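PDB 5DYN: putative peptidase from Bacteroides fragilis, which is a clostripain-family cysteine protease that probably cleaves and thereby activates the Bacteroides fragilis toxin, this chain being the N-terminal piece of the longer enzyme. Local coordinates for residues Y21-N26 with N88-N93; A34-M39 with V55-Y60; L68-D71 with K75-E78; E79-Y84 with I99-N104. All blocks are in the same frame, centred on the assembly; numbering follows the deposited sequence.

Interaction 1. Residues Y21-N26 with N88-N93; sequences YMIAQN and NSADAN. With NA (sodium ion), chain C; NA (sodium ion), chain D.
Ser89 and Tyr21 meet just after Asn88, whose OD1 accepts from Ala90 N in an Asx turn inside the type I turn Asn88-Asp91. That turn presents the carbonyl of Ser89 to the tyrosine: Tyr21 OH donates to Ser89 O at 2.8 Å, in the carbonyl plane and on a lone pair (C=O...donor angle 124°). The oxygen lies at the ring's edge, 3.3 Å from Tyr21 CE1. CG of Tyr21 stands anti to the backbone N (chi1 -160°), which carries the phenol to the turn. Ser89 OG bonds elsewhere, to Asp58 and Tyr56. At Ala90 the contact becomes apolar: Ile23 CD1 is 4.2 Å from Ala90 CA, and it also lies 3.8 Å from Ser89 O. Asp91 then N-caps helix 92-105, OD2 accepting weakly from Asn93 N and also from Val94 N. Beyond Ile23 the first segment leaves the turn, and Gln25 OE1 bridges both sodium ions; Asp58 and Asp5 of the partner chain help complete the sites. A type I turn with an Asx turn and an N-cap thus docks at the C-terminal end of strand 16-23, beside a two-sodium site, consistent with the caspase-like fold of clan CD peptidases.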
loop_
_atom_site.group_PDB
_atom_site.type_symbol
_atom_site.label_atom_id
_atom_site.label_comp_id
_atom_site.label_asym_id
_atom_site.label_seq_id
_atom_site.Cartn_x
_atom_site.Cartn_y
_atom_site.Cartn_z
ATOM N N TYR A 21 -11.558 -0.310 -4.242
ATOM C CA TYR A 21 -12.024 -1.473 -3.497
ATOM C C TYR A 21 -11.992 -1.206 -1.995
ATOM O O TYR A 21 -10.925 -1.179 -1.384
ATOM C CB TYR A 21 -11.170 -2.699 -3.839
ATOM C CG TYR A 21 -11.828 -4.023 -3.521
ATOM C CD1 TYR A 21 -11.821 -4.533 -2.229
ATOM C CD2 TYR A 21 -12.455 -4.765 -4.513
ATOM C CE1 TYR A 21 -12.424 -5.741 -1.933
ATOM C CE2 TYR A 21 -13.061 -5.976 -4.227
ATOM C CZ TYR A 21 -13.039 -6.459 -2.935
ATOM O OH TYR A 21 -13.635 -7.665 -2.641
ATOM N N MET A 22 -13.165 -1.020 -1.401
ATOM C CA MET A 22 -13.244 -0.653 0.007
ATOM C C MET A 22 -13.703 -1.797 0.904
ATOM O O MET A 22 -14.896 -2.095 0.993
ATOM C CB MET A 22 -14.180 0.538 0.192
ATOM C CG MET A 22 -13.896 1.691 -0.741
ATOM S SD MET A 22 -14.795 3.170 -0.249
ATOM C CE MET A 22 -14.775 4.060 -1.788
ATOM N N ILE A 23 -12.747 -2.433 1.569
ATOM C CA ILE A 23 -13.062 -3.395 2.611
ATOM C C ILE A 23 -13.279 -2.612 3.903
ATOM O O ILE A 23 -12.357 -2.431 4.699
ATOM C CB ILE A 23 -11.945 -4.439 2.779
ATOM C CG1 ILE A 23 -11.609 -5.067 1.424
ATOM C CG2 ILE A 23 -12.350 -5.502 3.791
ATOM C CD1 ILE A 23 -10.422 -6.006 1.456
ATOM N N ALA A 24 -14.505 -2.134 4.094
ATOM C CA ALA A 24 -14.797 -1.193 5.169
ATOM C C ALA A 24 -15.597 -1.810 6.313
ATOM O O ALA A 24 -16.045 -1.100 7.212
ATOM C CB ALA A 24 -15.538 0.011 4.608
ATOM N N GLN A 25 -15.770 -3.128 6.289
ATOM C CA GLN A 25 -16.509 -3.804 7.351
ATOM C C GLN A 25 -15.605 -3.989 8.563
ATOM O O GLN A 25 -15.248 -5.108 8.939
ATOM C CB GLN A 25 -17.061 -5.146 6.867
ATOM C CG GLN A 25 -18.080 -5.769 7.808
ATOM C CD GLN A 25 -18.806 -6.929 7.171
ATOM O OE1 GLN A 25 -19.360 -6.800 6.083
ATOM N NE2 GLN A 25 -18.791 -8.078 7.836
ATOM N N ASN A 26 -15.242 -2.867 9.169
ATOM C CA ASN A 26 -14.299 -2.848 10.270
ATOM C C ASN A 26 -14.385 -1.525 11.007
ATOM O O ASN A 26 -15.386 -0.817 10.901
ATOM C CB ASN A 26 -12.880 -3.091 9.754
ATOM C CG ASN A 26 -12.565 -2.273 8.517
ATOM O OD1 ASN A 26 -12.874 -1.083 8.453
ATOM N ND2 ASN A 26 -11.966 -2.913 7.517
ATOM N N ASN A 88 -17.686 -11.995 2.448
ATOM C CA ASN A 88 -16.333 -11.625 2.829
ATOM C C ASN A 88 -15.618 -10.967 1.656
ATOM O O ASN A 88 -15.204 -11.643 0.716
ATOM C CB ASN A 88 -15.562 -12.855 3.312
ATOM C CG ASN A 88 -14.098 -12.566 3.570
ATOM O OD1 ASN A 88 -13.709 -11.427 3.826
ATOM N ND2 ASN A 88 -13.277 -13.608 3.518
ATOM N N SER A 89 -15.479 -9.645 1.713
ATOM C CA SER A 89 -14.838 -8.898 0.636
ATOM C C SER A 89 -13.318 -9.065 0.655
ATOM O O SER A 89 -12.622 -8.603 -0.249
ATOM C CB SER A 89 -15.209 -7.419 0.726
ATOM O OG SER A 89 -16.615 -7.259 0.720
ATOM N N ALA A 90 -12.815 -9.729 1.692
ATOM C CA ALA A 90 -11.392 -10.029 1.798
ATOM C C ALA A 90 -11.093 -11.407 1.219
ATOM O O ALA A 90 -9.981 -11.920 1.349
ATOM C CB ALA A 90 -10.934 -9.949 3.245
ATOM N N ASP A 91 -12.101 -12.002 0.586
ATOM C CA ASP A 91 -11.939 -13.283 -0.092
ATOM C C ASP A 91 -11.536 -13.053 -1.543
ATOM O O ASP A 91 -12.062 -12.158 -2.204
ATOM C CB ASP A 91 -13.228 -14.102 -0.015
ATOM C CG ASP A 91 -13.119 -15.429 -0.738
ATOM O OD1 ASP A 91 -12.455 -16.340 -0.201
ATOM O OD2 ASP A 91 -13.703 -15.565 -1.834
ATOM N N ALA A 92 -10.602 -13.864 -2.031
ATOM C CA ALA A 92 -10.026 -13.662 -3.358
ATOM C C ALA A 92 -11.061 -13.800 -4.467
ATOM O O ALA A 92 -11.116 -12.979 -5.382
ATOM C CB ALA A 92 -8.878 -14.636 -3.587
ATOM N N ASN A 93 -11.886 -14.837 -4.390
ATOM C CA ASN A 93 -12.867 -15.077 -5.437
ATOM C C ASN A 93 -13.956 -14.009 -5.457
ATOM O O ASN A 93 -14.493 -13.684 -6.516
ATOM C CB ASN A 93 -13.476 -16.468 -5.281
ATOM C CG ASN A 93 -12.485 -17.566 -5.613
ATOM O OD1 ASN A 93 -11.575 -17.368 -6.420
ATOM N ND2 ASN A 93 -12.652 -18.727 -4.992
HETATM NA NA NA C . -18.504 -8.398 4.481
HETATM NA NA NA D . -20.950 -5.288 4.996
#

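Interaction 2. Residues A34-M39 with V55-Y60; sequences ADIEEM and VYIDDY. With NA (sodium ion), chain E; NA (sodium ion), chain D; NA (sodium ion), chain C.
Ile36 lays its CD1 methyl against the flank of Ile57, 4.1 Å from Ile57 CG1 and equally near CB, the two side chains meeting at a slant. This is the helix-on-sheet packing of a beta-alpha-beta unit, in which helix 29-43 connects the parallel strands 16-23 and 51-58. The geometry fits: the axes of helix 34-39 and strand 55-58 approach to 11.3 Å and run nearly antiparallel at 165°. One turn along the helix, Met39 carries its extended chain to the strand, where SD lies 4.0 Å from Val55 CG2. The methyl of Ile36 also reaches Val55, with CD1 4.4 Å from Val55 CG1, while Met22 of the neighbouring strand packs on Ile36, Met39 and Val55. Ile57 holds CG1 anti to its own backbone N (chi1 166°), which places that branch against Ile36 CD1. The acidic residues of both segments take no part in this apolar layer. On the helix, Asp35 OD1 (2.4 Å) and Glu38 OE1 (2.5 Å) bind a sodium ion, with Pro61 O and Ala63 O of the partner chain joining them. At the strand's end the Asp58 carboxylate is shared between two further sodium ions, each oxygen bonding a different one: Asp58 OD1 at 2.4 Å and Asp58 OD2 at 2.6 Å.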
loop_
_atom_site.group_PDB
_atom_site.type_symbol
_atom_site.label_atom_id
_atom_site.label_comp_id
_atom_site.label_asym_id
_atom_site.label_seq_id
_atom_site.Cartn_x
_atom_site.Cartn_y
_atom_site.Cartn_z
ATOM N N ALA A 34 -17.116 9.671 4.219
ATOM C CA ALA A 34 -16.419 10.913 3.904
ATOM C C ALA A 34 -15.594 10.781 2.631
ATOM O O ALA A 34 -15.684 11.620 1.738
ATOM C CB ALA A 34 -15.533 11.330 5.065
ATOM N N ASP A 35 -14.800 9.716 2.554
ATOM C CA ASP A 35 -13.962 9.451 1.388
ATOM C C ASP A 35 -14.777 9.342 0.102
ATOM O O ASP A 35 -14.421 9.941 -0.913
ATOM C CB ASP A 35 -13.151 8.173 1.599
ATOM C CG ASP A 35 -11.965 8.382 2.515
ATOM O OD1 ASP A 35 -11.880 9.462 3.142
ATOM O OD2 ASP A 35 -11.122 7.464 2.612
ATOM N N ILE A 36 -15.865 8.579 0.147
ATOM C CA ILE A 36 -16.737 8.431 -1.012
ATOM C C ILE A 36 -17.296 9.787 -1.441
ATOM O O ILE A 36 -17.381 10.085 -2.633
ATOM C CB ILE A 36 -17.900 7.455 -0.729
ATOM C CG1 ILE A 36 -17.356 6.052 -0.449
ATOM C CG2 ILE A 36 -18.868 7.418 -1.902
ATOM C CD1 ILE A 36 -18.421 4.970 -0.374
ATOM N N GLU A 37 -17.663 10.613 -0.467
ATOM C CA GLU A 37 -18.155 11.950 -0.767
ATOM C C GLU A 37 -17.036 12.805 -1.355
ATOM O O GLU A 37 -17.262 13.585 -2.281
ATOM C CB GLU A 37 -18.738 12.609 0.485
ATOM C CG GLU A 37 -19.956 11.875 1.048
ATOM C CD GLU A 37 -21.176 11.942 0.138
ATOM O OE1 GLU A 37 -21.216 12.809 -0.762
ATOM O OE2 GLU A 37 -22.094 11.112 0.317
ATOM N N GLU A 38 -15.827 12.642 -0.826
ATOM C CA GLU A 38 -14.657 13.323 -1.369
ATOM C C GLU A 38 -14.391 12.886 -2.809
ATOM O O GLU A 38 -13.899 13.664 -3.625
ATOM C CB GLU A 38 -13.428 13.053 -0.506
ATOM C CG GLU A 38 -13.462 13.710 0.859
ATOM C CD GLU A 38 -12.282 13.307 1.721
ATOM O OE1 GLU A 38 -11.328 12.704 1.183
ATOM O OE2 GLU A 38 -12.311 13.580 2.938
ATOM N N MET A 39 -14.720 11.636 -3.113
ATOM C CA MET A 39 -14.548 11.116 -4.463
ATOM C C MET A 39 -15.506 11.797 -5.436
ATOM O O MET A 39 -15.109 12.174 -6.539
ATOM C CB MET A 39 -14.750 9.600 -4.483
ATOM C CG MET A 39 -13.667 8.843 -3.743
ATOM S SD MET A 39 -13.967 7.076 -3.554
ATOM C CE MET A 39 -12.604 6.660 -2.463
ATOM N N VAL A 55 -16.669 2.118 -7.718
ATOM C CA VAL A 55 -16.458 1.993 -6.288
ATOM C C VAL A 55 -17.134 0.748 -5.749
ATOM O O VAL A 55 -18.348 0.588 -5.863
ATOM C CB VAL A 55 -16.995 3.226 -5.527
ATOM C CG1 VAL A 55 -17.146 2.917 -4.048
ATOM C CG2 VAL A 55 -16.095 4.434 -5.747
ATOM N N TYR A 56 -16.340 -0.144 -5.175
ATOM C CA TYR A 56 -16.888 -1.255 -4.416
ATOM C C TYR A 56 -16.802 -0.904 -2.934
ATOM O O TYR A 56 -15.715 -0.673 -2.405
ATOM C CB TYR A 56 -16.142 -2.556 -4.718
ATOM C CG TYR A 56 -16.598 -3.717 -3.868
ATOM C CD1 TYR A 56 -17.760 -4.413 -4.176
ATOM C CD2 TYR A 56 -15.876 -4.108 -2.748
ATOM C CE1 TYR A 56 -18.183 -5.472 -3.397
ATOM C CE2 TYR A 56 -16.290 -5.161 -1.964
ATOM C CZ TYR A 56 -17.446 -5.841 -2.292
ATOM O OH TYR A 56 -17.865 -6.895 -1.510
ATOM N N ILE A 57 -17.948 -0.842 -2.269
ATOM C CA ILE A 57 -17.977 -0.482 -0.858
ATOM C C ILE A 57 -18.724 -1.529 -0.040
ATOM O O ILE A 57 -19.895 -1.827 -0.290
ATOM C CB ILE A 57 -18.613 0.919 -0.640
ATOM C CG1 ILE A 57 -18.967 1.140 0.834
ATOM C CG2 ILE A 57 -19.832 1.114 -1.530
ATOM C CD1 ILE A 57 -17.766 1.408 1.724
ATOM N N ASP A 58 -18.024 -2.096 0.934
ATOM C CA ASP A 58 -18.605 -3.082 1.832
ATOM C C ASP A 58 -18.441 -2.616 3.275
ATOM O O ASP A 58 -17.463 -2.962 3.941
ATOM C CB ASP A 58 -17.951 -4.450 1.627
ATOM C CG ASP A 58 -18.643 -5.548 2.409
ATOM O OD1 ASP A 58 -19.792 -5.330 2.846
ATOM O OD2 ASP A 58 -18.040 -6.631 2.585
ATOM N N ASP A 59 -19.395 -1.819 3.748
ATOM C CA ASP A 59 -19.330 -1.273 5.100
ATOM C C ASP A 59 -20.164 -2.105 6.071
ATOM O O ASP A 59 -20.014 -3.322 6.132
ATOM C CB ASP A 59 -19.784 0.191 5.112
ATOM C CG ASP A 59 -20.965 0.447 4.199
ATOM O OD1 ASP A 59 -21.711 -0.507 3.896
ATOM O OD2 ASP A 59 -21.145 1.606 3.782
ATOM N N TYR A 60 -21.037 -1.456 6.834
ATOM C CA TYR A 60 -21.875 -2.182 7.784
ATOM C C TYR A 60 -23.215 -2.563 7.167
ATOM O O TYR A 60 -24.116 -3.030 7.861
ATOM C CB TYR A 60 -22.096 -1.362 9.056
ATOM C CG TYR A 60 -20.876 -1.280 9.941
ATOM C CD1 TYR A 60 -19.785 -2.117 9.731
ATOM C CD2 TYR A 60 -20.814 -0.371 10.990
ATOM C CE1 TYR A 60 -18.668 -2.049 10.536
ATOM C CE2 TYR A 60 -19.696 -0.292 11.802
ATOM C CZ TYR A 60 -18.628 -1.136 11.570
ATOM O OH TYR A 60 -17.513 -1.065 12.369
HETATM NA NA NA E . -10.353 11.361 3.037
HETATM NA NA NA D . -20.950 -5.288 4.996
HETATM NA NA NA C . -18.504 -8.398 4.481
HETATM O O HOH W 1 -11.174 12.652 5.082
#

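Interaction 3. Residues L68-D71 with K75-E78; sequences LGKD and KVVE
Gly69 O takes two neighbouring donors of the facing strand: Val77 N donates to it at 2.7 Å in an almost straight bond (173° at the hydrogen). The softer second contact is a CA-H...O one, with Val76 CA 3.4 Å from Gly69 O. Gly69 and Val77 thus form a hydrogen-bonded antiparallel pair, flanked by the non-hydrogen-bonded pairs Leu68-Glu78 and Lys70-Val76. Nearer the turn, Asp71 N donates to Lys75 O at 2.8 Å. The return bond comes from a side chain: Asp71 OD1 accepts weakly from Lys75 N, because CG sits between the aspartate's backbone N and carbonyl carbon (chi1 59°) and swings the carboxylate across to the other arm. The charged ends do not pair, Asp71 OD2 and Lys75 NZ being 6.3 Å apart. Leu68, Lys70, Val76 and Glu78 share the face that helix 29-43 packs on. There the side chains of Leu68 and Glu78 lie side by side, pointing the same way, with Leu68 CD2 4.0 Å from Glu78 CG; Glu78 OE2 continues to a salt bridge with Lys40. Lys70 NZ instead reaches the carbonyls of Val46 and Arg44. Local strand axes 4.5 Å apart, inclined at 133°, show a strongly twisted antiparallel beta hairpin at one margin of the chain's mixed sheet.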
loop_
_atom_site.group_PDB
_atom_site.type_symbol
_atom_site.label_atom_id
_atom_site.label_comp_id
_atom_site.label_asym_id
_atom_site.label_seq_id
_atom_site.Cartn_x
_atom_site.Cartn_y
_atom_site.Cartn_z
ATOM N N LEU A 68 -19.318 6.476 -10.139
ATOM C CA LEU A 68 -19.521 7.893 -9.859
ATOM C C LEU A 68 -19.504 8.706 -11.146
ATOM O O LEU A 68 -18.544 9.419 -11.429
ATOM C CB LEU A 68 -18.456 8.410 -8.892
ATOM C CG LEU A 68 -18.400 7.726 -7.524
ATOM C CD1 LEU A 68 -17.420 8.437 -6.605
ATOM C CD2 LEU A 68 -19.782 7.656 -6.892
ATOM N N GLY A 69 -20.573 8.589 -11.926
ATOM C CA GLY A 69 -20.697 9.340 -13.159
ATOM C C GLY A 69 -21.377 10.672 -12.928
ATOM O O GLY A 69 -21.720 11.016 -11.798
ATOM N N LYS A 70 -21.567 11.429 -14.002
ATOM C CA LYS A 70 -22.265 12.707 -13.923
ATOM C C LYS A 70 -23.590 12.631 -14.661
ATOM O O LYS A 70 -23.677 11.996 -15.711
ATOM C CB LYS A 70 -21.411 13.830 -14.510
ATOM C CG LYS A 70 -20.092 14.063 -13.802
ATOM C CD LYS A 70 -19.276 15.100 -14.552
ATOM C CE LYS A 70 -18.013 15.477 -13.809
ATOM N NZ LYS A 70 -17.214 16.460 -14.590
ATOM N N ASP A 71 -24.622 13.276 -14.123
ATOM C CA ASP A 71 -25.886 13.349 -14.842
ATOM C C ASP A 71 -25.740 14.321 -16.010
ATOM O O ASP A 71 -24.697 14.950 -16.177
ATOM C CB ASP A 71 -27.047 13.747 -13.913
ATOM C CG ASP A 71 -26.850 15.096 -13.231
ATOM O OD1 ASP A 71 -26.028 15.918 -13.684
ATOM O OD2 ASP A 71 -27.554 15.345 -12.229
ATOM N N LYS A 75 -23.982 17.155 -12.600
ATOM C CA LYS A 75 -23.962 16.785 -11.189
ATOM C C LYS A 75 -23.470 15.350 -11.021
ATOM O O LYS A 75 -23.933 14.445 -11.713
ATOM C CB LYS A 75 -25.357 16.947 -10.578
ATOM C CG LYS A 75 -25.496 16.436 -9.148
ATOM C CD LYS A 75 -26.924 16.605 -8.640
ATOM C CE LYS A 75 -26.993 17.530 -7.434
ATOM N NZ LYS A 75 -27.067 16.769 -6.156
ATOM N N VAL A 76 -22.528 15.143 -10.105
ATOM C CA VAL A 76 -22.009 13.805 -9.845
ATOM C C VAL A 76 -23.078 12.931 -9.198
ATOM O O VAL A 76 -23.682 13.315 -8.197
ATOM C CB VAL A 76 -20.759 13.847 -8.942
ATOM C CG1 VAL A 76 -20.351 12.441 -8.527
ATOM C CG2 VAL A 76 -19.615 14.548 -9.659
ATOM N N VAL A 77 -23.319 11.759 -9.779
ATOM C CA VAL A 77 -24.353 10.857 -9.282
ATOM C C VAL A 77 -23.856 9.417 -9.166
ATOM O O VAL A 77 -23.015 8.971 -9.948
ATOM C CB VAL A 77 -25.607 10.882 -10.187
ATOM C CG1 VAL A 77 -26.295 12.239 -10.114
ATOM C CG2 VAL A 77 -25.240 10.539 -11.627
ATOM N N GLU A 78 -24.383 8.697 -8.181
ATOM C CA GLU A 78 -24.054 7.289 -7.998
ATOM C C GLU A 78 -24.849 6.416 -8.959
ATOM O O GLU A 78 -26.067 6.539 -9.056
ATOM C CB GLU A 78 -24.331 6.848 -6.560
ATOM C CG GLU A 78 -23.572 7.611 -5.493
ATOM C CD GLU A 78 -23.923 7.130 -4.102
ATOM O OE1 GLU A 78 -24.608 6.089 -3.992
ATOM O OE2 GLU A 78 -23.525 7.787 -3.118
#

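Interaction 4. Residues E79-Y84 with I99-N104; sequences ETIENY and ISTAFN
Glu82 OE1 sits beside the fork of Thr101, 3.5 Å from OG1 and 3.7 Å from CG2, so the carboxylate touches both branches, and the two side chains cross at about a right angle. Ile81 adds an apolar touch, its CG2 lying 4.3 Å from Thr101 CG2. Tyr84 OH is more distant, 4.4 Å from Thr101 OG1. The next layer explains why two consecutive strand residues address the same helix. Ile81 and Glu82 both face Leu65 in a classic beta bulge, Ile81 taking a helical psi of -43° within an otherwise extended strand. With CG opposite the backbone N (chi1 -173°) and the chain extended beyond it, the glutamate reaches out from the strand, and its CG passes over one face of the Tyr84 ring, 3.8 Å above the plane and offset toward the rim. That ring packs in turn on Val98 and Lys97 of helix 92-105. The helix itself rests on strand 16-23 through Ala102 and Phe103, so the contact joins strand 76-83, outermost within the chain, to a helix covering the sheet. Thr101 OG1 gives its hydroxyl hydrogen to Lys97 O, one turn back. Glu82 OE2 makes a long, weak ion pair with Lys97 NZ, which probably favours the charged carboxylate; toward Thr101 the carboxylate meets its partner by packing, with the apolar Ile81 touch beside it.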
loop_
_atom_site.group_PDB
_atom_site.type_symbol
_atom_site.label_atom_id
_atom_site.label_comp_id
_atom_site.label_asym_id
_atom_site.label_seq_id
_atom_site.Cartn_x
_atom_site.Cartn_y
_atom_site.Cartn_z
ATOM N N GLU A 79 -24.157 5.527 -9.663
ATOM C CA GLU A 79 -24.813 4.597 -10.571
ATOM C C GLU A 79 -24.570 3.160 -10.131
ATOM O O GLU A 79 -23.434 2.690 -10.129
ATOM C CB GLU A 79 -24.315 4.800 -12.003
ATOM C CG GLU A 79 -24.419 6.231 -12.500
ATOM C CD GLU A 79 -23.721 6.439 -13.831
ATOM O OE1 GLU A 79 -23.277 5.437 -14.430
ATOM O OE2 GLU A 79 -23.615 7.604 -14.274
ATOM N N THR A 80 -25.639 2.462 -9.761
ATOM C CA THR A 80 -25.521 1.080 -9.310
ATOM C C THR A 80 -25.181 0.136 -10.458
ATOM O O THR A 80 -25.937 0.020 -11.424
ATOM C CB THR A 80 -26.812 0.599 -8.630
ATOM O OG1 THR A 80 -27.057 1.387 -7.460
ATOM C CG2 THR A 80 -26.692 -0.862 -8.231
ATOM N N ILE A 81 -24.035 -0.530 -10.345
ATOM C CA ILE A 81 -23.606 -1.507 -11.340
ATOM C C ILE A 81 -24.033 -2.913 -10.926
ATOM O O ILE A 81 -24.513 -3.697 -11.750
ATOM C CB ILE A 81 -22.080 -1.479 -11.542
ATOM C CG1 ILE A 81 -21.609 -0.055 -11.841
ATOM C CG2 ILE A 81 -21.666 -2.447 -12.647
ATOM C CD1 ILE A 81 -22.321 0.587 -13.005
ATOM N N GLU A 82 -23.853 -3.226 -9.646
ATOM C CA GLU A 82 -24.299 -4.502 -9.100
ATOM C C GLU A 82 -24.428 -4.434 -7.583
ATOM O O GLU A 82 -23.593 -3.836 -6.905
ATOM C CB GLU A 82 -23.339 -5.631 -9.498
ATOM C CG GLU A 82 -23.825 -7.029 -9.118
ATOM C CD GLU A 82 -22.886 -8.134 -9.581
ATOM O OE1 GLU A 82 -21.825 -7.817 -10.163
ATOM O OE2 GLU A 82 -23.207 -9.323 -9.359
ATOM N N ASN A 83 -25.492 -5.033 -7.059
ATOM C CA ASN A 83 -25.635 -5.215 -5.621
ATOM C C ASN A 83 -25.263 -6.641 -5.245
ATOM O O ASN A 83 -25.487 -7.574 -6.014
ATOM C CB ASN A 83 -27.060 -4.895 -5.160
ATOM C CG ASN A 83 -27.383 -3.412 -5.243
ATOM O OD1 ASN A 83 -28.397 -3.016 -5.818
ATOM N ND2 ASN A 83 -26.519 -2.585 -4.666
ATOM N N TYR A 84 -24.689 -6.809 -4.062
ATOM C CA TYR A 84 -24.228 -8.121 -3.639
ATOM C C TYR A 84 -24.884 -8.535 -2.334
ATOM O O TYR A 84 -25.253 -7.684 -1.525
ATOM C CB TYR A 84 -22.704 -8.127 -3.485
ATOM C CG TYR A 84 -21.956 -7.688 -4.724
ATOM C CD1 TYR A 84 -21.611 -8.604 -5.711
ATOM C CD2 TYR A 84 -21.592 -6.360 -4.906
ATOM C CE1 TYR A 84 -20.926 -8.211 -6.847
ATOM C CE2 TYR A 84 -20.907 -5.956 -6.039
ATOM C CZ TYR A 84 -20.577 -6.886 -7.007
ATOM O OH TYR A 84 -19.894 -6.494 -8.136
ATOM N N ILE A 99 -13.705 -7.376 -9.501
ATOM C CA ILE A 99 -12.716 -6.901 -10.466
ATOM C C ILE A 99 -13.164 -7.184 -11.900
ATOM O O ILE A 99 -13.117 -6.300 -12.760
ATOM C CB ILE A 99 -11.339 -7.549 -10.235
ATOM C CG1 ILE A 99 -10.706 -7.034 -8.944
ATOM C CG2 ILE A 99 -10.415 -7.252 -11.395
ATOM C CD1 ILE A 99 -9.365 -7.672 -8.641
ATOM N N SER A 100 -13.597 -8.420 -12.141
ATOM C CA SER A 100 -14.080 -8.839 -13.453
ATOM C C SER A 100 -15.245 -7.979 -13.922
ATOM O O SER A 100 -15.226 -7.460 -15.035
ATOM C CB SER A 100 -14.500 -10.308 -13.430
ATOM O OG SER A 100 -13.371 -11.155 -13.321
ATOM N N THR A 101 -16.252 -7.832 -13.068
ATOM C CA THR A 101 -17.413 -7.009 -13.391
ATOM C C THR A 101 -17.002 -5.573 -13.692
ATOM O O THR A 101 -17.448 -4.979 -14.674
ATOM C CB THR A 101 -18.438 -7.004 -12.244
ATOM O OG1 THR A 101 -18.819 -8.350 -11.933
ATOM C CG2 THR A 101 -19.670 -6.207 -12.637
ATOM N N ALA A 102 -16.132 -5.029 -12.850
ATOM C CA ALA A 102 -15.733 -3.634 -12.949
ATOM C C ALA A 102 -15.035 -3.291 -14.267
ATOM O O ALA A 102 -15.409 -2.331 -14.942
ATOM C CB ALA A 102 -14.833 -3.267 -11.776
ATOM N N PHE A 103 -14.025 -4.074 -14.628
ATOM C CA PHE A 103 -13.183 -3.730 -15.767
ATOM C C PHE A 103 -13.724 -4.239 -17.098
ATOM O O PHE A 103 -13.520 -3.601 -18.132
ATOM C CB PHE A 103 -11.765 -4.258 -15.549
ATOM C CG PHE A 103 -11.025 -3.550 -14.455
ATOM C CD1 PHE A 103 -10.594 -2.246 -14.627
ATOM C CD2 PHE A 103 -10.761 -4.185 -13.253
ATOM C CE1 PHE A 103 -9.908 -1.585 -13.623
ATOM C CE2 PHE A 103 -10.078 -3.528 -12.244
ATOM C CZ PHE A 103 -9.651 -2.226 -12.431
ATOM N N ASN A 104 -14.408 -5.379 -17.082
ATOM C CA ASN A 104 -14.997 -5.907 -18.311
ATOM C C ASN A 104 -16.162 -5.045 -18.793
ATOM O O ASN A 104 -16.416 -4.948 -19.991
ATOM C CB ASN A 104 -15.459 -7.351 -18.120
ATOM C CG ASN A 104 -14.304 -8.309 -17.905
ATOM O OD1 ASN A 104 -13.266 -8.203 -18.558
ATOM N ND2 ASN A 104 -14.480 -9.251 -16.985
#

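From the N terminus, strand 16-23 enters interaction 1, which closes the longest loop by returning residues 88-93 to its end. Interactions 2 and 3 are nested inside that loop, one after the other: the first completes the crossover through helix 29-43, the second the hairpin 64-70/76-83. Interaction 4 crosses interaction 1, since 79-84 lies inside the loop closed by interaction 1 and 99-104 beyond it; both use helix 92-105. Side chains link neighbours directly: Ser89 OG and Asp58 OD2 join interactions 1 and 2, Met39 packs on Leu68 between 2 and 3, and Tyr56 meets Tyr84 between 2 and 4. Together they tie two helices and the sodium-binding loops to one mixed sheet.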